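Local atomic coordinates of imelysin-like protein (Psychrobacter arcticus, PDB entry 3PF0), a protein that is of unknown function but belongs to the imelysin-like (peptidase M75) family and may be a metalloendopeptidase. Residues Pro65-Ala70 with Lys201-Asn206; Asn126-Tyr131 with Gly197-Asp202. All blocks are in the same frame, centred on the assembly; numbering follows the deposited sequence.

Contact 1: residues Pro65-Ala70 with Lys201-Asn206; sequences PAYADA and KDIEKN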
loop_
_atom_site.group_PDB
_atom_site.type_symbol
_atom_site.label_atom_id
_atom_site.label_comp_id
_atom_site.label_asym_id
_atom_site.label_seq_id
_atom_site.Cartn_x
_atom_site.Cartn_y
_atom_site.Cartn_z
ATOM N N PRO A 65 -4.183 6.924 10.789
ATOM C CA PRO A 65 -4.324 7.959 9.745
ATOM C C PRO A 65 -4.236 7.422 8.315
ATOM O O PRO A 65 -4.968 7.918 7.458
ATOM C CB PRO A 65 -3.162 8.919 10.037
ATOM C CG PRO A 65 -2.912 8.750 11.484
ATOM C CD PRO A 65 -3.074 7.270 11.704
ATOM N N ALA A 66 -3.383 6.399 8.060
ATOM C CA ALA A 66 -3.247 5.807 6.728
ATOM C C ALA A 66 -4.546 5.140 6.304
ATOM O O ALA A 66 -4.987 5.339 5.174
ATOM C CB ALA A 66 -2.110 4.808 6.695
ATOM N N TYR A 67 -5.183 4.391 7.217
ATOM C CA TYR A 67 -6.451 3.744 6.912
ATOM C C TYR A 67 -7.566 4.785 6.768
ATOM O O TYR A 67 -8.389 4.659 5.859
ATOM C CB TYR A 67 -6.810 2.682 7.972
ATOM C CG TYR A 67 -5.991 1.411 7.866
ATOM C CD1 TYR A 67 -5.928 0.694 6.671
ATOM C CD2 TYR A 67 -5.338 0.885 8.978
ATOM C CE1 TYR A 67 -5.172 -0.474 6.567
ATOM C CE2 TYR A 67 -4.589 -0.289 8.888
ATOM C CZ TYR A 67 -4.511 -0.968 7.681
ATOM O OH TYR A 67 -3.810 -2.149 7.599
ATOM N N ALA A 68 -7.567 5.825 7.623
ATOM C CA ALA A 68 -8.563 6.903 7.574
ATOM C C ALA A 68 -8.476 7.655 6.238
ATOM O O ALA A 68 -9.510 7.938 5.632
ATOM C CB ALA A 68 -8.373 7.867 8.745
ATOM N N ASP A 69 -7.240 7.913 5.758
ATOM C CA ASP A 69 -6.998 8.584 4.493
ATOM C C ASP A 69 -7.458 7.732 3.316
ATOM O O ASP A 69 -8.133 8.264 2.443
ATOM C CB ASP A 69 -5.527 8.979 4.318
ATOM C CG ASP A 69 -5.318 9.862 3.102
ATOM O OD1 ASP A 69 -6.094 10.836 2.932
ATOM O OD2 ASP A 69 -4.393 9.574 2.309
ATOM N N ALA A 70 -7.145 6.418 3.304
ATOM C CA ALA A 70 -7.610 5.530 2.239
ATOM C C ALA A 70 -9.166 5.514 2.182
ATOM O O ALA A 70 -9.737 5.548 1.084
ATOM C CB ALA A 70 -7.054 4.121 2.431
ATOM N N LYS A 201 -13.346 1.652 6.145
ATOM C CA LYS A 201 -13.843 2.263 7.380
ATOM C C LYS A 201 -13.927 1.224 8.480
ATOM O O LYS A 201 -13.643 1.538 9.635
ATOM C CB LYS A 201 -15.200 2.938 7.167
ATOM C CG LYS A 201 -15.056 4.420 6.842
ATOM C CD LYS A 201 -16.335 5.013 6.267
ATOM C CE LYS A 201 -16.282 5.115 4.762
ATOM N NZ LYS A 201 -17.602 4.832 4.135
ATOM N N ASP A 202 -14.254 -0.024 8.119
ATOM C CA ASP A 202 -14.333 -1.118 9.081
ATOM C C ASP A 202 -12.949 -1.430 9.653
ATOM O O ASP A 202 -12.852 -1.705 10.842
ATOM C CB ASP A 202 -14.964 -2.362 8.441
ATOM C CG ASP A 202 -16.478 -2.296 8.263
ATOM O OD1 ASP A 202 -17.047 -1.168 8.337
ATOM O OD2 ASP A 202 -17.095 -3.364 8.032
ATOM N N ILE A 203 -11.883 -1.348 8.815
ATOM C CA ILE A 203 -10.492 -1.582 9.226
ATOM C C ILE A 203 -10.042 -0.435 10.139
ATOM O O ILE A 203 -9.466 -0.709 11.196
ATOM C CB ILE A 203 -9.550 -1.784 8.008
ATOM C CG1 ILE A 203 -9.901 -3.105 7.284
ATOM C CG2 ILE A 203 -8.058 -1.778 8.424
ATOM C CD1 ILE A 203 -9.539 -3.121 5.882
ATOM N N GLU A 204 -10.336 0.830 9.748
ATOM C CA GLU A 204 -10.046 2.029 10.540
ATOM C C GLU A 204 -10.706 1.939 11.942
ATOM O O GLU A 204 -10.034 2.202 12.943
ATOM C CB GLU A 204 -10.532 3.292 9.806
ATOM C CG GLU A 204 -10.226 4.584 10.548
ATOM C CD GLU A 204 -11.044 5.806 10.181
ATOM O OE1 GLU A 204 -11.754 5.778 9.148
ATOM O OE2 GLU A 204 -10.956 6.807 10.927
ATOM N N LYS A 205 -12.000 1.546 12.004
ATOM C CA LYS A 205 -12.760 1.415 13.262
ATOM C C LYS A 205 -12.184 0.317 14.162
ATOM O O LYS A 205 -12.153 0.483 15.380
ATOM C CB LYS A 205 -14.248 1.134 12.999
ATOM C CG LYS A 205 -15.061 2.374 12.639
ATOM C CD LYS A 205 -16.560 2.116 12.776
ATOM N N ASN A 206 -11.711 -0.788 13.548
ATOM C CA ASN A 206 -11.113 -1.946 14.216
ATOM C C ASN A 206 -9.784 -1.573 14.892
ATOM O O ASN A 206 -9.561 -1.957 16.039
ATOM C CB ASN A 206 -10.901 -3.076 13.193
ATOM C CG ASN A 206 -10.809 -4.470 13.771
ATOM O OD1 ASN A 206 -10.214 -4.706 14.819
ATOM N ND2 ASN A 206 -11.285 -5.452 13.017
#

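Contact 2: residues Asn126-Tyr131 with Gly197-Asp202; sequences NLYINY and GTRLKD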
loop_
_atom_site.group_PDB
_atom_site.type_symbol
_atom_site.label_atom_id
_atom_site.label_comp_id
_atom_site.label_asym_id
_atom_site.label_seq_id
_atom_site.Cartn_x
_atom_site.Cartn_y
_atom_site.Cartn_z
ATOM N N ASN A 126 -8.069 -7.410 2.519
ATOM C CA ASN A 126 -6.998 -6.750 1.739
ATOM C C ASN A 126 -7.008 -7.184 0.254
ATOM O O ASN A 126 -6.683 -6.370 -0.610
ATOM C CB ASN A 126 -5.615 -7.023 2.350
ATOM C CG ASN A 126 -5.264 -8.486 2.503
ATOM O OD1 ASN A 126 -6.117 -9.358 2.658
ATOM N ND2 ASN A 126 -3.989 -8.786 2.480
ATOM N N LEU A 127 -7.385 -8.454 -0.039
ATOM C CA LEU A 127 -7.465 -8.922 -1.422
ATOM C C LEU A 127 -8.744 -8.384 -2.096
ATOM O O LEU A 127 -8.740 -8.152 -3.302
ATOM C CB LEU A 127 -7.351 -10.443 -1.520
ATOM C CG LEU A 127 -5.944 -11.019 -1.218
ATOM C CD1 LEU A 127 -5.960 -12.531 -1.211
ATOM C CD2 LEU A 127 -4.860 -10.467 -2.189
ATOM N N TYR A 128 -9.799 -8.093 -1.301
ATOM C CA TYR A 128 -11.023 -7.453 -1.793
ATOM C C TYR A 128 -10.751 -5.976 -2.009
ATOM O O TYR A 128 -11.449 -5.342 -2.794
ATOM C CB TYR A 128 -12.210 -7.651 -0.818
ATOM C CG TYR A 128 -12.828 -9.035 -0.878
ATOM C CD1 TYR A 128 -13.880 -9.313 -1.747
ATOM C CD2 TYR A 128 -12.369 -10.062 -0.055
ATOM C CE1 TYR A 128 -14.441 -10.590 -1.820
ATOM C CE2 TYR A 128 -12.935 -11.340 -0.106
ATOM C CZ TYR A 128 -13.966 -11.600 -0.996
ATOM O OH TYR A 128 -14.519 -12.854 -1.060
ATOM N N ILE A 129 -9.731 -5.428 -1.313
ATOM C CA ILE A 129 -9.313 -4.027 -1.415
ATOM C C ILE A 129 -8.298 -3.851 -2.568
ATOM O O ILE A 129 -8.421 -2.908 -3.359
ATOM C CB ILE A 129 -8.750 -3.513 -0.052
ATOM C CG1 ILE A 129 -9.872 -3.410 0.996
ATOM C CG2 ILE A 129 -8.033 -2.160 -0.208
ATOM C CD1 ILE A 129 -9.405 -3.385 2.429
ATOM N N ASN A 130 -7.277 -4.723 -2.632
ATOM C CA ASN A 130 -6.252 -4.663 -3.671
ATOM C C ASN A 130 -5.762 -6.069 -4.013
ATOM O O ASN A 130 -4.841 -6.587 -3.372
ATOM C CB ASN A 130 -5.079 -3.752 -3.254
ATOM C CG ASN A 130 -4.101 -3.466 -4.378
ATOM O OD1 ASN A 130 -4.472 -3.364 -5.545
ATOM N ND2 ASN A 130 -2.826 -3.333 -4.059
ATOM N N TYR A 131 -6.398 -6.695 -5.021
ATOM C CA TYR A 131 -6.027 -8.043 -5.443
ATOM C C TYR A 131 -4.737 -7.948 -6.252
ATOM O O TYR A 131 -4.758 -7.664 -7.449
ATOM C CB TYR A 131 -7.156 -8.753 -6.221
ATOM C CG TYR A 131 -6.964 -10.253 -6.223
ATOM C CD1 TYR A 131 -6.091 -10.863 -7.123
ATOM C CD2 TYR A 131 -7.562 -11.051 -5.253
ATOM C CE1 TYR A 131 -5.838 -12.233 -7.069
ATOM C CE2 TYR A 131 -7.338 -12.426 -5.208
ATOM C CZ TYR A 131 -6.474 -13.013 -6.115
ATOM O OH TYR A 131 -6.261 -14.371 -6.059
ATOM N N GLY A 197 -15.054 1.624 0.297
ATOM C CA GLY A 197 -15.242 2.558 1.410
ATOM C C GLY A 197 -15.671 1.882 2.698
ATOM O O GLY A 197 -15.073 2.118 3.752
ATOM N N THR A 198 -16.656 0.971 2.602
ATOM C CA THR A 198 -17.182 0.200 3.736
ATOM C C THR A 198 -16.077 -0.667 4.370
ATOM O O THR A 198 -15.964 -0.696 5.590
ATOM C CB THR A 198 -18.371 -0.664 3.284
ATOM O OG1 THR A 198 -19.396 0.190 2.778
ATOM C CG2 THR A 198 -18.936 -1.546 4.414
ATOM N N ARG A 199 -15.267 -1.355 3.545
ATOM C CA ARG A 199 -14.196 -2.230 4.031
ATOM C C ARG A 199 -13.095 -1.433 4.733
ATOM O O ARG A 199 -12.622 -1.854 5.785
ATOM C CB ARG A 199 -13.603 -3.065 2.884
ATOM C CG ARG A 199 -14.538 -4.167 2.413
ATOM C CD ARG A 199 -13.967 -4.922 1.221
ATOM N NE ARG A 199 -14.919 -5.921 0.726
ATOM C CZ ARG A 199 -15.042 -7.152 1.213
ATOM N NH1 ARG A 199 -14.257 -7.565 2.203
ATOM N NH2 ARG A 199 -15.935 -7.986 0.705
ATOM N N LEU A 200 -12.702 -0.285 4.157
ATOM C CA LEU A 200 -11.658 0.585 4.701
ATOM C C LEU A 200 -12.070 1.236 6.022
ATOM O O LEU A 200 -11.233 1.353 6.924
ATOM C CB LEU A 200 -11.259 1.667 3.676
ATOM C CG LEU A 200 -10.580 1.153 2.397
ATOM C CD1 LEU A 200 -10.502 2.239 1.340
ATOM C CD2 LEU A 200 -9.218 0.613 2.685
ATOM N N LYS A 201 -13.346 1.652 6.145
ATOM C CA LYS A 201 -13.843 2.263 7.380
ATOM C C LYS A 201 -13.927 1.224 8.480
ATOM O O LYS A 201 -13.643 1.538 9.635
ATOM C CB LYS A 201 -15.200 2.938 7.167
ATOM C CG LYS A 201 -15.056 4.420 6.842
ATOM C CD LYS A 201 -16.335 5.013 6.267
ATOM C CE LYS A 201 -16.282 5.115 4.762
ATOM N NZ LYS A 201 -17.602 4.832 4.135
ATOM N N ASP A 202 -14.254 -0.024 8.119
ATOM C CA ASP A 202 -14.333 -1.118 9.081
ATOM C C ASP A 202 -12.949 -1.430 9.653
ATOM O O ASP A 202 -12.852 -1.705 10.842
ATOM C CB ASP A 202 -14.964 -2.362 8.441
ATOM C CG ASP A 202 -16.478 -2.296 8.263
ATOM O OD1 ASP A 202 -17.047 -1.168 8.337
ATOM O OD2 ASP A 202 -17.095 -3.364 8.032
#

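Contact 1: residues Pro65-Ala70 with Lys201-Asn206
Two long helices of the all-helical imelysin-like fold, 48-84 and 183-214, pack side by side where Y67 and A68 meet I203 and E204. The short segments run close to antiparallel, with an angle of 156° between their directions and axes 8.6 Å apart at closest approach. At the centre is a CH-pi contact: I203 CG2 sits 3.5 Å from the centroid of the Y67 ring and only 4° off its normal. All six ring carbons are accordingly almost equally far from this methyl, Y67 CE1 at 3.7 Å being typical. I203 can offer that branch because CG2 is anti to its backbone N and CG1 takes the place beside it. Near-antiparallel packing of this kind is usual in helical bundles, although these two helices are not neighbours in sequence, and here the backbones come within 5.4 Å, measured from Y67 CA to E204 CA. Towards the more exposed flank E204 reaches out as an extended chain, CG anti to its backbone N (chi1 -178°), and lays its carboxylate alongside A68, with E204 OE2 3.5 Å from A68 CB. No hydrogen bond joins the two segments. Beyond them, the ring of W207 meets that of Y67.

Contact 2: residues Asn126-Tyr131 with Gly197-Asp202
Y128 and R199 meet through a flat stack between the short helix 125-129 and the long helix 183-214. R199 is best followed outward. Its CB lies beside I129, 4.2 Å from I129 CG1, and the two side chains run past one another pointing opposite ways. From CG to NE the chain is extended, which carries it straight across to the other helix. R199 CD comes to 3.8 Å from Y128 CB, and NE follows at 3.6 Å from the same carbon. The turn at chi4, -85°, then lays the guanidinium over the tyrosine: the two planes are 4° apart and their centres 4.2 Å. The overlap is offset, since Y128 CB, rather than the ring centre, lies over the middle of the guanidinium, with R199 CZ 3.5 Å from Y128 CB. R199 NH2 stands over the ring face, displaced toward the rim, 3.5 Å from Y128 CD1, while NH1 hydrogen-bonds the hydroxyl oxygen of S125, just before the segment. On the next residue of the long helix, L200 CD2 packs 4.0 Å from I129 CD1; W109 of helix 92-112 touches both residues and joins this apolar layer to a third helix. Replacing R199 with an alanine would probably leave one face of the Y128 ring without its cationic partner and S125 OG without this donor. The cation-pi component is off-centre, CZ standing 35° from the ring normal, so much of the attraction is likely to come from flat dispersion contact, while the bond to S125 helps fix the rotation of the guanidinium and engages part of its polar end.

Along the chain the segments come in the order 65-70, 126-131, and then 197-202 and 201-206, which overlap at K201 and D202. Helix 183-214 is therefore common to both contacts: contact 1 sets it against helix 48-84, contact 2 against the short helix 125-129. The centres lie about 10 Å apart, on the same side of the chain's centre and within the imelysin domain. They also touch directly, A70 O standing 3.4 Å from L200 CD1 and I203 CD1 3.5 Å from I129 CD1. Helix 183-214 thus packs, on consecutive turns, against two elements from earlier in the sequence, and the touching of I203 with I129 joins the two interfaces.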